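Local structure of KLLA0B12012p (Kluyveromyces lactis, 6Y3P) at residues Glu129-Gln132 and Glu133-Lys137; Ile156-Thr159 and Ile160-Gln164; Leu334-Ser337 and Asp338-Lys342. The protein probably binds ATP through its C-terminal ATP-grasp domain, related to tubulin-tyrosine ligases, and is a direct partner of the mRNA decapping enzyme Dcp2. All coordinates share one frame; numbering follows the deposited sequence.

The three contacts follow one another along the ATP-grasp domain of Pby1, all within its tubulin-tyrosine ligase family region. Contact 1 lies on helix 128-136 and contact 2 where strand 154-157 runs into helix 160-171; their centres are about 11 Å apart. These two touch directly: Ile160 packs on Leu134 and on the aliphatic parts of Arg131 and Glu135, and Leu163 also touches Leu134. Contact 3 turns strand 326-335 into strand 341-347, its centre about 22 Å from that of contact 1 and about 24 Å from that of contact 2. Contacts 1 and 2 thus belong to one helix-on-sheet unit beside strand 140-145, contact 3 to a hairpin of another antiparallel sheet.

Contact 1: Glu129-Gln132 and Glu133-Lys137; sequences ELRQ and ELESK
Arg131 and Glu135 face each other one turn apart near the C-terminal end of helix 128-136, an i to i+4 salt bridge laid over regular alpha-helical hydrogen bonding. From CB the arginine chain sets out with CG anti to the backbone N (chi1 171°), which carries it along the carbonyl side toward the next turn. CG and CD then both run past Glu135 OE1, each 3.4 Å from it, and NE makes the ion pair with the same oxygen at 3.2 Å. The chain bends on the way; the guanidinium and carboxylate planes are 44° apart, and NE, not a pair of N-H groups, makes the bridge. NH2 extends further, into long, weak ion pairs with Asp121 and Asp125.

Beneath this bridge the backbone is regular: Leu134 N binds Leu130 O in a nearly straight bond of 3.0 Å, and Glu135 N reaches Arg131 O at the same length. The bond from Ser136 N to Gln132 O is weak, one residue before Lys137 leaves the helix with positive phi (56°). On the buried side, Leu130 meets Leu134 through one methyl. Leu124 of helix 120-125 touches both leucines, whereas Ile160 and Leu163 of helix 160-171 cover Leu134, tying this helix to its neighbours. Within the leucine pair, Leu130 CD2 rests against both methyls of its partner, 3.6 Å from Leu134 CD1 and 3.7 Å from Leu134 CD2.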
ATOM      1  N   GLU A 129      14.848   0.215 -18.660  1.00 71.98           N
ATOM      2  CA  GLU A 129      13.403  -0.012 -18.507  1.00 69.95           C
ATOM      3  C   GLU A 129      12.636   1.292 -18.742  1.00 70.05           C
ATOM      4  O   GLU A 129      11.658   1.297 -19.487  1.00 69.87           O
ATOM      5  CB  GLU A 129      13.074  -0.566 -17.113  1.00 70.70           C
ATOM      6  CG  GLU A 129      12.889  -2.068 -17.053  1.00 83.65           C
ATOM      7  CD  GLU A 129      13.368  -2.682 -15.752  1.00115.92           C
ATOM      8  OE1 GLU A 129      12.507  -3.041 -14.915  1.00113.98           O
ATOM      9  OE2 GLU A 129      14.603  -2.791 -15.561  1.00112.16           O
ATOM     10  N   LEU A 130      13.125   2.390 -18.137  1.00 63.88           N
ATOM     11  CA  LEU A 130      12.584   3.752 -18.195  1.00 62.52           C
ATOM     12  C   LEU A 130      12.632   4.286 -19.621  1.00 63.38           C
ATOM     13  O   LEU A 130      11.627   4.805 -20.096  1.00 60.97           O
ATOM     14  CB  LEU A 130      13.442   4.657 -17.275  1.00 62.84           C
ATOM     15  CG  LEU A 130      12.883   5.935 -16.623  1.00 65.48           C
ATOM     16  CD1 LEU A 130      13.962   6.981 -16.507  1.00 66.63           C
ATOM     17  CD2 LEU A 130      11.653   6.474 -17.283  1.00 63.54           C
ATOM     18  N   ARG A 131      13.804   4.168 -20.296  1.00 60.89           N
ATOM     19  CA  ARG A 131      14.007   4.641 -21.679  1.00 60.97           C
ATOM     20  C   ARG A 131      12.916   4.099 -22.600  1.00 61.89           C
ATOM     21  O   ARG A 131      12.284   4.868 -23.330  1.00 60.06           O
ATOM     22  CB  ARG A 131      15.401   4.229 -22.191  1.00 63.33           C
ATOM     23  CG  ARG A 131      15.669   4.456 -23.694  1.00 77.56           C
ATOM     24  CD  ARG A 131      16.137   5.861 -23.998  1.00 90.60           C
ATOM     25  NE  ARG A 131      17.100   5.894 -25.095  1.00 96.07           N
ATOM     26  CZ  ARG A 131      18.111   6.756 -25.175  1.00108.40           C
ATOM     27  NH1 ARG A 131      18.945   6.716 -26.207  1.00102.39           N
ATOM     28  NH2 ARG A 131      18.301   7.658 -24.220  1.00 83.18           N
ATOM     29  N   GLN A 132      12.692   2.771 -22.527  1.00 57.96           N
ATOM     30  CA  GLN A 132      11.735   2.029 -23.330  1.00 57.76           C
ATOM     31  C   GLN A 132      10.316   2.476 -23.086  1.00 60.36           C
ATOM     32  O   GLN A 132       9.540   2.590 -24.029  1.00 62.27           O
ATOM     33  CB  GLN A 132      11.890   0.525 -23.091  1.00 59.44           C
ATOM     34  CG  GLN A 132      11.709  -0.267 -24.376  1.00 67.36           C
ATOM     35  CD  GLN A 132      12.178  -1.682 -24.264  1.00 76.19           C
ATOM     36  OE1 GLN A 132      12.081  -2.325 -23.205  1.00 66.84           O
ATOM     37  NE2 GLN A 132      12.589  -2.232 -25.398  1.00 67.11           N
ATOM     38  N   GLU A 133       9.998   2.779 -21.834  1.00 54.13           N
ATOM     39  CA  GLU A 133       8.696   3.279 -21.429  1.00 52.73           C
ATOM     40  C   GLU A 133       8.416   4.658 -22.048  1.00 57.08           C
ATOM     41  O   GLU A 133       7.357   4.861 -22.639  1.00 55.05           O
ATOM     42  CB  GLU A 133       8.630   3.351 -19.895  1.00 52.84           C
ATOM     43  CG  GLU A 133       8.439   2.002 -19.226  1.00 61.73           C
ATOM     44  CD  GLU A 133       7.092   1.341 -19.454  1.00 85.80           C
ATOM     45  OE1 GLU A 133       6.080   2.068 -19.587  1.00 66.70           O
ATOM     46  OE2 GLU A 133       7.054   0.091 -19.508  1.00 91.57           O
ATOM     47  N   LEU A 134       9.376   5.600 -21.912  1.00 56.02           N
ATOM     48  CA  LEU A 134       9.282   6.973 -22.436  1.00 56.02           C
ATOM     49  C   LEU A 134       9.168   6.967 -23.963  1.00 59.97           C
ATOM     50  O   LEU A 134       8.433   7.778 -24.535  1.00 56.88           O
ATOM     51  CB  LEU A 134      10.531   7.756 -21.989  1.00 56.73           C
ATOM     52  CG  LEU A 134      10.473   8.631 -20.712  1.00 59.98           C
ATOM     53  CD1 LEU A 134       9.536   8.082 -19.641  1.00 58.36           C
ATOM     54  CD2 LEU A 134      11.852   8.857 -20.166  1.00 61.15           C
ATOM     55  N   GLU A 135       9.880   6.015 -24.613  1.00 61.10           N
ATOM     56  CA  GLU A 135       9.890   5.817 -26.064  1.00 62.84           C
ATOM     57  C   GLU A 135       8.548   5.320 -26.577  1.00 69.19           C
ATOM     58  O   GLU A 135       8.174   5.662 -27.699  1.00 70.07           O
ATOM     59  CB  GLU A 135      11.007   4.865 -26.468  1.00 65.29           C
ATOM     60  CG  GLU A 135      12.299   5.590 -26.764  1.00 76.53           C
ATOM     61  CD  GLU A 135      13.432   4.720 -27.261  1.00107.79           C
ATOM     62  OE1 GLU A 135      14.594   5.006 -26.889  1.00107.87           O
ATOM     63  OE2 GLU A 135      13.169   3.772 -28.037  1.00106.09           O
ATOM     64  N   SER A 136       7.806   4.560 -25.737  1.00 66.49           N
ATOM     65  CA  SER A 136       6.476   4.015 -26.051  1.00 66.39           C
ATOM     66  C   SER A 136       5.417   5.113 -26.224  1.00 69.84           C
ATOM     67  O   SER A 136       4.430   4.893 -26.923  1.00 69.71           O
ATOM     68  CB  SER A 136       6.062   2.949 -25.033  1.00 69.52           C
ATOM     69  OG  SER A 136       4.974   3.332 -24.210  1.00 80.76           O
ATOM     70  N   LYS A 137       5.629   6.283 -25.584  1.00 66.45           N
ATOM     71  CA  LYS A 137       4.808   7.500 -25.656  1.00 66.84           C
ATOM     72  C   LYS A 137       3.301   7.302 -25.293  1.00 69.87           C
ATOM     73  O   LYS A 137       2.437   8.073 -25.740  1.00 68.70           O
ATOM     74  CB  LYS A 137       4.968   8.181 -27.039  1.00 71.34           C
ATOM     75  CG  LYS A 137       6.397   8.651 -27.360  1.00 88.09           C
ATOM     76  CD  LYS A 137       6.428   9.805 -28.376  1.00 99.16           C
ATOM     77  CE  LYS A 137       6.640   9.364 -29.810  1.00110.63           C
ATOM     78  NZ  LYS A 137       5.361   9.238 -30.559  1.00118.24           N
TER

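Contact 2: Ile156-Thr159 and Ile160-Gln164; sequences IFKT and IEQLQ
Thr159 and Gln162 meet at the start of helix 160-171, just after strand 154-157 ends. The helix opens with Ile160, whose side chain turns from the strand to helix 128-136. Glu161 follows, and its CG passes 3.3 Å from Thr159 OG1.

Gln162 carries most of the polar contact. Its CG is anti to the carbonyl carbon (chi1 -81°) and the chain then runs extended, which brings the amide back over the residues that precede the helix. There Gln162 OE1 accepts two backbone N-H groups, from Lys158 N at 2.8 Å and from Thr159 N at 2.9 Å. The first donor lies 17° from the carbonyl plane; the second sits well above it, so one oxygen grips two consecutive peptides from different directions. In return, Gln162 N gives a weak, long bond of 3.4 Å to Thr159 OG1.

Leu163 closes the first turn, its N bonding to Thr159 O at 2.9 Å. Its side chain leans across the Phe157 ring, with CD1 over one face, 3.8 Å from the ring centroid in a CH-pi contact, while CD2 approaches CE2 and CZ. Phe157 also meets Trp141 and touches Leu143, so the ring lies between the neighbouring strand 140-145 and helix 160-171. An alanine in place of Phe157 is likely to leave Leu163 CD1 without its aromatic face and open a gap under the helix, against strand 140-145. Gln164 continues the helix, with NE2 bonded to Ala117 O and Asp168. The exchange of bonds between Thr159 and Gln162 is a capping box, with Thr159 as N-cap at this strand-to-helix junction.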
ATOM      1  N   ILE A 156       5.838  17.760 -14.876  1.00 49.55           N
ATOM      2  CA  ILE A 156       5.148  16.835 -15.785  1.00 48.58           C
ATOM      3  C   ILE A 156       5.775  16.867 -17.179  1.00 51.35           C
ATOM      4  O   ILE A 156       6.209  17.929 -17.657  1.00 53.49           O
ATOM      5  CB  ILE A 156       3.606  17.131 -15.829  1.00 51.72           C
ATOM      6  CG1 ILE A 156       2.994  16.847 -14.473  1.00 52.62           C
ATOM      7  CG2 ILE A 156       2.859  16.276 -16.878  1.00 52.51           C
ATOM      8  CD1 ILE A 156       1.662  17.382 -14.306  1.00 69.82           C
ATOM      9  N   PHE A 157       5.780  15.707 -17.836  1.00 43.91           N
ATOM     10  CA  PHE A 157       6.255  15.512 -19.205  1.00 43.27           C
ATOM     11  C   PHE A 157       5.690  14.206 -19.749  1.00 48.56           C
ATOM     12  O   PHE A 157       5.199  13.376 -18.979  1.00 47.87           O
ATOM     13  CB  PHE A 157       7.788  15.481 -19.237  1.00 44.79           C
ATOM     14  CG  PHE A 157       8.407  14.268 -18.574  1.00 44.63           C
ATOM     15  CD1 PHE A 157       8.633  14.245 -17.199  1.00 45.97           C
ATOM     16  CD2 PHE A 157       8.802  13.166 -19.334  1.00 43.84           C
ATOM     17  CE1 PHE A 157       9.206  13.132 -16.587  1.00 45.60           C
ATOM     18  CE2 PHE A 157       9.405  12.068 -18.728  1.00 46.61           C
ATOM     19  CZ  PHE A 157       9.610  12.058 -17.355  1.00 44.87           C
ATOM     20  N   LYS A 158       5.805  13.996 -21.057  1.00 47.25           N
ATOM     21  CA  LYS A 158       5.380  12.757 -21.710  1.00 47.23           C
ATOM     22  C   LYS A 158       6.483  12.166 -22.589  1.00 51.36           C
ATOM     23  O   LYS A 158       6.487  10.959 -22.802  1.00 52.84           O
ATOM     24  CB  LYS A 158       4.113  12.972 -22.544  1.00 51.12           C
ATOM     25  CG  LYS A 158       2.832  13.095 -21.721  1.00 65.74           C
ATOM     26  CD  LYS A 158       1.603  12.592 -22.496  1.00 76.47           C
ATOM     27  CE  LYS A 158       1.116  13.531 -23.579  1.00 90.62           C
ATOM     28  NZ  LYS A 158       0.768  14.877 -23.049  1.00100.60           N
ATOM     29  N   THR A 159       7.399  13.003 -23.124  1.00 47.80           N
ATOM     30  CA  THR A 159       8.473  12.547 -24.026  1.00 48.10           C
ATOM     31  C   THR A 159       9.915  12.852 -23.538  1.00 51.85           C
ATOM     32  O   THR A 159      10.140  13.743 -22.703  1.00 51.51           O
ATOM     33  CB  THR A 159       8.255  13.106 -25.449  1.00 52.27           C
ATOM     34  OG1 THR A 159       8.464  14.514 -25.431  1.00 51.67           O
ATOM     35  CG2 THR A 159       6.853  12.813 -25.999  1.00 49.19           C
ATOM     36  N   ILE A 160      10.887  12.136 -24.128  1.00 47.44           N
ATOM     37  CA  ILE A 160      12.313  12.315 -23.875  1.00 47.44           C
ATOM     38  C   ILE A 160      12.722  13.770 -24.132  1.00 52.59           C
ATOM     39  O   ILE A 160      13.405  14.330 -23.286  1.00 52.30           O
ATOM     40  CB  ILE A 160      13.168  11.264 -24.643  1.00 50.59           C
ATOM     41  CG1 ILE A 160      12.874   9.846 -24.079  1.00 50.31           C
ATOM     42  CG2 ILE A 160      14.665  11.603 -24.572  1.00 50.64           C
ATOM     43  CD1 ILE A 160      13.498   8.581 -24.766  1.00 53.39           C
ATOM     44  N   GLU A 161      12.251  14.400 -25.240  1.00 51.18           N
ATOM     45  CA  GLU A 161      12.549  15.820 -25.557  1.00 52.87           C
ATOM     46  C   GLU A 161      11.994  16.778 -24.492  1.00 55.11           C
ATOM     47  O   GLU A 161      12.702  17.705 -24.064  1.00 54.55           O
ATOM     48  CB  GLU A 161      12.112  16.242 -26.980  1.00 55.40           C
ATOM     49  CG  GLU A 161      10.861  15.559 -27.513  1.00 73.63           C
ATOM     50  CD  GLU A 161      11.072  14.311 -28.358  1.00 95.74           C
ATOM     51  OE1 GLU A 161      11.302  13.220 -27.781  1.00 86.34           O
ATOM     52  OE2 GLU A 161      10.958  14.420 -29.602  1.00 85.15           O
ATOM     53  N   GLN A 162      10.758  16.500 -24.011  1.00 49.01           N
ATOM     54  CA  GLN A 162      10.136  17.288 -22.955  1.00 47.64           C
ATOM     55  C   GLN A 162      10.987  17.189 -21.661  1.00 50.39           C
ATOM     56  O   GLN A 162      11.339  18.213 -21.075  1.00 49.81           O
ATOM     57  CB  GLN A 162       8.687  16.845 -22.739  1.00 47.61           C
ATOM     58  CG  GLN A 162       7.729  17.452 -23.743  1.00 41.72           C
ATOM     59  CD  GLN A 162       6.444  16.670 -23.907  1.00 53.98           C
ATOM     60  OE1 GLN A 162       6.189  15.644 -23.254  1.00 48.02           O
ATOM     61  NE2 GLN A 162       5.605  17.127 -24.820  1.00 43.18           N
ATOM     62  N   LEU A 163      11.409  15.970 -21.299  1.00 46.91           N
ATOM     63  CA  LEU A 163      12.303  15.729 -20.163  1.00 46.31           C
ATOM     64  C   LEU A 163      13.643  16.440 -20.363  1.00 51.75           C
ATOM     65  O   LEU A 163      14.155  17.045 -19.423  1.00 52.59           O
ATOM     66  CB  LEU A 163      12.514  14.228 -19.959  1.00 45.21           C
ATOM     67  CG  LEU A 163      13.235  13.793 -18.689  1.00 48.09           C
ATOM     68  CD1 LEU A 163      12.531  14.315 -17.409  1.00 46.02           C
ATOM     69  CD2 LEU A 163      13.369  12.291 -18.652  1.00 47.61           C
ATOM     70  N   GLN A 164      14.171  16.408 -21.594  1.00 49.51           N
ATOM     71  CA  GLN A 164      15.416  17.066 -21.993  1.00 50.81           C
ATOM     72  C   GLN A 164      15.327  18.591 -21.815  1.00 55.74           C
ATOM     73  O   GLN A 164      16.278  19.200 -21.346  1.00 54.45           O
ATOM     74  CB  GLN A 164      15.792  16.672 -23.444  1.00 52.94           C
ATOM     75  CG  GLN A 164      17.116  17.296 -23.976  1.00 60.02           C
ATOM     76  CD  GLN A 164      18.331  16.853 -23.192  1.00 68.80           C
ATOM     77  OE1 GLN A 164      18.771  15.705 -23.261  1.00 67.23           O
ATOM     78  NE2 GLN A 164      18.888  17.750 -22.413  1.00 56.20           N
TER

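Contact 3: Leu334-Ser337 and Asp338-Lys342; sequences LVDS and DYQVK
A 3:5 beta hairpin joins strand 326-335 to strand 341-347, and its chain reversal is a type I turn from Asp336 to Tyr339 with a G1 bulge. Leu334 and Lys342 are an antiparallel hydrogen-bonded pair, with Leu334 N to Lys342 O and Lys342 N to Leu334 O both 2.8 Å. Val335 and Val341 form the following non-hydrogen-bonded pair and place their side chains on the face covered by Ile296 of helix 290-313. Beyond them, Asp336 N bonds to Gln340 O, and Tyr339 N closes the turn on Asp336 O at 3.0 Å, coming from above the carbonyl plane. Tyr339 is the left-handed bulge residue, its positive phi (60°) completing the reversal.

Asp336 organises the loop with its side chain. Its CG stands between the backbone N and the carbonyl carbon (chi1 72°), which folds the carboxylate over the turn. OD1 there accepts Asp338 N at 2.8 Å and Gln340 N at 3.1 Å; these donors arrive from opposite faces of the carboxylate plane. Gln340 lies alongside, pointing the same way, with CB 3.3 Å from Asp336 OD1. The glutamine bends at chi2, and its NE2 makes a nearly straight bond of 2.9 Å to Asp338 O, which lies in the plane of the amide.

Gln299 of helix 290-313 bonds to the turn at Tyr339 O and to the strand at Val341 N. Ser337 OG bonds to Asn203, and Lys342 NZ makes a salt bridge to Glu199 and a hydrogen bond to Arg104 O. Two peptide N-H groups directed at one buried oxygen would probably stabilise negative charge on Asp336, offsetting in part the nearby Asp338 carboxylate, whose OD2 is 4.2 Å from Asp336 OD1.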
ATOM      1  N   LEU A 334      -4.850   4.864  -6.696  1.00 45.89           N
ATOM      2  CA  LEU A 334      -5.353   6.069  -7.355  1.00 46.86           C
ATOM      3  C   LEU A 334      -6.500   5.601  -8.285  1.00 49.47           C
ATOM      4  O   LEU A 334      -6.500   4.463  -8.759  1.00 48.23           O
ATOM      5  CB  LEU A 334      -4.235   6.705  -8.187  1.00 48.34           C
ATOM      6  CG  LEU A 334      -3.378   7.802  -7.517  1.00 55.24           C
ATOM      7  CD1 LEU A 334      -2.679   7.314  -6.275  1.00 57.52           C
ATOM      8  CD2 LEU A 334      -2.327   8.333  -8.475  1.00 55.57           C
ATOM      9  N   VAL A 335      -7.509   6.441  -8.456  1.00 45.76           N
ATOM     10  CA  VAL A 335      -8.653   6.176  -9.306  1.00 45.26           C
ATOM     11  C   VAL A 335      -8.669   7.244 -10.382  1.00 47.12           C
ATOM     12  O   VAL A 335      -8.594   8.440 -10.057  1.00 46.42           O
ATOM     13  CB  VAL A 335     -10.013   6.151  -8.546  1.00 49.73           C
ATOM     14  CG1 VAL A 335     -11.109   5.534  -9.420  1.00 48.33           C
ATOM     15  CG2 VAL A 335      -9.901   5.409  -7.210  1.00 49.90           C
ATOM     16  N   ASP A 336      -8.806   6.817 -11.650  1.00 42.64           N
ATOM     17  CA  ASP A 336      -8.902   7.732 -12.788  1.00 42.53           C
ATOM     18  C   ASP A 336     -10.360   8.023 -13.140  1.00 46.02           C
ATOM     19  O   ASP A 336     -11.263   7.374 -12.609  1.00 45.50           O
ATOM     20  CB  ASP A 336      -8.055   7.278 -14.019  1.00 44.04           C
ATOM     21  CG  ASP A 336      -8.502   6.087 -14.859  1.00 55.06           C
ATOM     22  OD1 ASP A 336      -9.718   5.755 -14.841  1.00 53.84           O
ATOM     23  OD2 ASP A 336      -7.651   5.544 -15.623  1.00 62.82           O
ATOM     24  N   SER A 337     -10.590   8.974 -14.065  1.00 42.55           N
ATOM     25  CA  SER A 337     -11.935   9.387 -14.470  1.00 42.24           C
ATOM     26  C   SER A 337     -12.737   8.289 -15.209  1.00 44.48           C
ATOM     27  O   SER A 337     -13.934   8.473 -15.431  1.00 42.89           O
ATOM     28  CB  SER A 337     -11.884  10.684 -15.263  1.00 44.72           C
ATOM     29  OG  SER A 337     -11.078  10.477 -16.407  1.00 57.69           O
ATOM     30  N   ASP A 338     -12.100   7.128 -15.508  1.00 41.87           N
ATOM     31  CA  ASP A 338     -12.746   5.968 -16.148  1.00 42.89           C
ATOM     32  C   ASP A 338     -12.951   4.849 -15.160  1.00 46.65           C
ATOM     33  O   ASP A 338     -13.207   3.726 -15.578  1.00 47.20           O
ATOM     34  CB  ASP A 338     -11.959   5.468 -17.375  1.00 45.59           C
ATOM     35  CG  ASP A 338     -11.752   6.541 -18.418  1.00 58.07           C
ATOM     36  OD1 ASP A 338     -12.736   7.243 -18.750  1.00 60.49           O
ATOM     37  OD2 ASP A 338     -10.598   6.705 -18.878  1.00 63.50           O
ATOM     38  N   TYR A 339     -12.872   5.170 -13.836  1.00 41.97           N
ATOM     39  CA  TYR A 339     -13.052   4.264 -12.697  1.00 41.15           C
ATOM     40  C   TYR A 339     -12.039   3.109 -12.714  1.00 44.56           C
ATOM     41  O   TYR A 339     -12.326   2.029 -12.218  1.00 42.88           O
ATOM     42  CB  TYR A 339     -14.519   3.774 -12.567  1.00 41.56           C
ATOM     43  CG  TYR A 339     -15.532   4.901 -12.626  1.00 42.10           C
ATOM     44  CD1 TYR A 339     -16.080   5.309 -13.840  1.00 43.11           C
ATOM     45  CD2 TYR A 339     -15.954   5.550 -11.466  1.00 41.91           C
ATOM     46  CE1 TYR A 339     -16.999   6.348 -13.906  1.00 40.86           C
ATOM     47  CE2 TYR A 339     -16.864   6.605 -11.519  1.00 42.04           C
ATOM     48  CZ  TYR A 339     -17.388   6.995 -12.744  1.00 48.23           C
ATOM     49  OH  TYR A 339     -18.311   8.000 -12.826  1.00 47.12           O
ATOM     50  N   GLN A 340     -10.823   3.382 -13.233  1.00 42.93           N
ATOM     51  CA  GLN A 340      -9.710   2.437 -13.283  1.00 42.64           C
ATOM     52  C   GLN A 340      -8.771   2.687 -12.116  1.00 47.00           C
ATOM     53  O   GLN A 340      -8.387   3.832 -11.869  1.00 48.01           O
ATOM     54  CB  GLN A 340      -8.971   2.498 -14.641  1.00 43.88           C
ATOM     55  CG  GLN A 340      -9.837   2.158 -15.889  1.00 43.47           C
ATOM     56  CD  GLN A 340     -10.703   0.936 -15.669  1.00 64.45           C
ATOM     57  OE1 GLN A 340     -10.215  -0.191 -15.597  1.00 67.96           O
ATOM     58  NE2 GLN A 340     -12.000   1.136 -15.471  1.00 48.46           N
ATOM     59  N   VAL A 341      -8.422   1.627 -11.378  1.00 42.81           N
ATOM     60  CA  VAL A 341      -7.516   1.756 -10.233  1.00 42.41           C
ATOM     61  C   VAL A 341      -6.049   1.627 -10.651  1.00 45.68           C
ATOM     62  O   VAL A 341      -5.709   0.929 -11.591  1.00 43.05           O
ATOM     63  CB  VAL A 341      -7.835   0.830  -9.004  1.00 45.85           C
ATOM     64  CG1 VAL A 341      -9.317   0.845  -8.632  1.00 45.74           C
ATOM     65  CG2 VAL A 341      -7.340  -0.595  -9.216  1.00 45.19           C
ATOM     66  N   LYS A 342      -5.184   2.273  -9.903  1.00 45.13           N
ATOM     67  CA  LYS A 342      -3.771   2.187 -10.151  1.00 45.43           C
ATOM     68  C   LYS A 342      -3.069   2.064  -8.843  1.00 46.93           C
ATOM     69  O   LYS A 342      -3.224   2.924  -7.990  1.00 45.32           O
ATOM     70  CB  LYS A 342      -3.265   3.334 -11.063  1.00 48.71           C
ATOM     71  CG  LYS A 342      -3.178   2.844 -12.527  1.00 64.69           C
ATOM     72  CD  LYS A 342      -3.251   3.947 -13.579  1.00 74.89           C
ATOM     73  CE  LYS A 342      -3.133   3.427 -15.009  1.00 77.47           C
ATOM     74  NZ  LYS A 342      -1.778   2.869 -15.333  1.00 77.29           N
TER